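Side-chain contact in metallo-beta-lactamase family protein (Staphylococcus aureus, PDB 3R2U), which probably acts as a metal-dependent hydrolase of the metallo-beta-lactamase superfamily, holding an iron(III) ion in its active site: residues S149-D154 / Q160-L165. Numbering follows the deposited sequence.
Sequences SFLLTD and QVPMGL
P162 meets L151 with its CB and T153 with its CA: L151 CD1 lies 3.8 Å from P162 CB, the two side chains crossing at a slant, while T153 OG1 comes within 3.5 Å of P162 CA. With OG1 beside the backbone N (chi1 -58°), T153 CG2 is anti to it and comes against the V161 carbonyl. The flat carboxylate of D154 stands beside the methyl end of M163; M163 CE touches D154 CB at 3.7 Å, because the thioether chain runs extended and bends only at its last torsion (chi3 -60°). M163 also lies alongside L152, and Y239 and I232 of a second subunit pack on D154 and M163. The two segments form the turn end of the antiparallel hairpin 148-153/164-168, on either side of the connecting loop, within one sheet of the metallo-beta-lactamase fold, with L152 and G164 as the hydrogen-bonded pair. L152 N donates to G164 O at 2.9 Å, and M163 N reaches L152 O at 2.8 Å, nearly straight (173°). Beyond them a water bridges D154 N and V161 O. On the face shared with L151, L165 CD1 rests 3.7 Å from S149 CB; the S149 hydroxyl is hydrogen-bonded to T140 OG1.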
loop_
_atom_site.group_PDB
_atom_site.type_symbol
_atom_site.label_atom_id
_atom_site.label_comp_id
_atom_site.label_asym_id
_atom_site.label_seq_id
_atom_site.Cartn_x
_atom_site.Cartn_y
_atom_site.Cartn_z
ATOM N N SER A 149 -22.570 25.824 -16.129
ATOM C CA SER A 149 -21.641 26.124 -15.063
ATOM C C SER A 149 -22.426 26.332 -13.771
ATOM O O SER A 149 -23.595 26.741 -13.822
ATOM C CB SER A 149 -20.844 27.381 -15.404
ATOM O OG SER A 149 -19.970 27.134 -16.497
ATOM N N PHE A 150 -21.799 26.060 -12.619
ATOM C CA PHE A 150 -22.489 26.195 -11.342
ATOM C C PHE A 150 -21.897 27.309 -10.449
ATOM O O PHE A 150 -20.714 27.268 -10.079
ATOM C CB PHE A 150 -22.477 24.845 -10.611
ATOM C CG PHE A 150 -23.023 23.700 -11.435
ATOM C CD1 PHE A 150 -24.371 23.457 -11.500
ATOM C CD2 PHE A 150 -22.174 22.844 -12.114
ATOM C CE1 PHE A 150 -24.867 22.367 -12.237
ATOM C CE2 PHE A 150 -22.675 21.774 -12.863
ATOM C CZ PHE A 150 -24.014 21.551 -12.914
ATOM N N LEU A 151 -22.720 28.300 -10.125
ATOM C CA LEU A 151 -22.294 29.439 -9.301
ATOM C C LEU A 151 -22.660 29.166 -7.855
ATOM O O LEU A 151 -23.848 29.097 -7.489
ATOM C CB LEU A 151 -22.944 30.725 -9.782
ATOM C CG LEU A 151 -22.507 32.030 -9.097
ATOM C CD1 LEU A 151 -21.052 32.344 -9.476
ATOM C CD2 LEU A 151 -23.449 33.179 -9.491
ATOM N N LEU A 152 -21.632 29.025 -7.028
ATOM C CA LEU A 152 -21.804 28.690 -5.624
ATOM C C LEU A 152 -21.822 29.903 -4.696
ATOM O O LEU A 152 -20.978 30.802 -4.805
ATOM C CB LEU A 152 -20.695 27.717 -5.190
ATOM C CG LEU A 152 -20.724 27.167 -3.747
ATOM C CD1 LEU A 152 -19.953 25.832 -3.648
ATOM C CD2 LEU A 152 -20.199 28.180 -2.705
ATOM N N THR A 153 -22.810 29.908 -3.797
ATOM C CA THR A 153 -22.918 30.896 -2.736
ATOM C C THR A 153 -23.043 30.109 -1.417
ATOM O O THR A 153 -23.914 29.221 -1.287
ATOM C CB THR A 153 -24.095 31.839 -2.970
ATOM O OG1 THR A 153 -23.923 32.479 -4.243
ATOM C CG2 THR A 153 -24.183 32.914 -1.860
ATOM N N ASP A 154 -22.172 30.433 -0.459
ATOM C CA ASP A 154 -22.103 29.766 0.858
ATOM C C ASP A 154 -23.131 30.366 1.822
ATOM O O ASP A 154 -22.791 31.021 2.825
ATOM C CB ASP A 154 -20.672 29.911 1.398
ATOM C CG ASP A 154 -20.411 29.135 2.705
ATOM O OD1 ASP A 154 -21.276 28.359 3.178
ATOM O OD2 ASP A 154 -19.294 29.317 3.255
ATOM N N GLN A 160 -23.594 36.678 1.225
ATOM C CA GLN A 160 -24.553 37.363 0.342
ATOM C C GLN A 160 -24.015 37.519 -1.073
ATOM O O GLN A 160 -24.653 38.149 -1.915
ATOM C CB GLN A 160 -24.789 38.778 0.856
ATOM C CG GLN A 160 -25.125 38.866 2.308
ATOM C CD GLN A 160 -26.524 38.420 2.585
ATOM O OE1 GLN A 160 -26.751 37.278 2.955
ATOM N NE2 GLN A 160 -27.478 39.300 2.358
ATOM N N VAL A 161 -22.820 37.006 -1.308
ATOM C CA VAL A 161 -22.144 37.140 -2.587
ATOM C C VAL A 161 -21.614 35.773 -2.969
ATOM O O VAL A 161 -21.340 34.959 -2.089
ATOM C CB VAL A 161 -20.953 38.130 -2.499
ATOM C CG1 VAL A 161 -21.434 39.584 -2.240
ATOM C CG2 VAL A 161 -19.959 37.695 -1.421
ATOM N N PRO A 162 -21.478 35.508 -4.279
ATOM C CA PRO A 162 -20.978 34.220 -4.725
ATOM C C PRO A 162 -19.501 34.054 -4.422
ATOM O O PRO A 162 -18.762 35.040 -4.303
ATOM C CB PRO A 162 -21.239 34.250 -6.229
ATOM C CG PRO A 162 -21.205 35.702 -6.580
ATOM C CD PRO A 162 -21.815 36.387 -5.419
ATOM N N MET A 163 -19.079 32.807 -4.289
ATOM C CA MET A 163 -17.709 32.478 -3.978
ATOM C C MET A 163 -16.943 32.004 -5.200
ATOM O O MET A 163 -15.784 32.326 -5.362
ATOM C CB MET A 163 -17.671 31.369 -2.921
ATOM C CG MET A 163 -16.241 30.968 -2.449
ATOM S SD MET A 163 -16.205 29.376 -1.596
ATOM C CE MET A 163 -17.298 29.688 -0.220
ATOM N N GLY A 164 -17.580 31.206 -6.053
ATOM C CA GLY A 164 -16.877 30.652 -7.187
ATOM C C GLY A 164 -17.793 30.014 -8.207
ATOM O O GLY A 164 -18.980 29.825 -7.957
ATOM N N LEU A 165 -17.219 29.687 -9.357
ATOM C CA LEU A 165 -17.945 29.096 -10.445
ATOM C C LEU A 165 -17.301 27.787 -10.869
ATOM O O LEU A 165 -16.107 27.761 -11.192
ATOM C CB LEU A 165 -17.919 30.036 -11.633
ATOM C CG LEU A 165 -18.684 29.645 -12.917
ATOM C CD1 LEU A 165 -20.182 29.758 -12.708
ATOM C CD2 LEU A 165 -18.233 30.528 -14.099
HETATM O O HOH W 1 -20.474 32.566 -1.088
#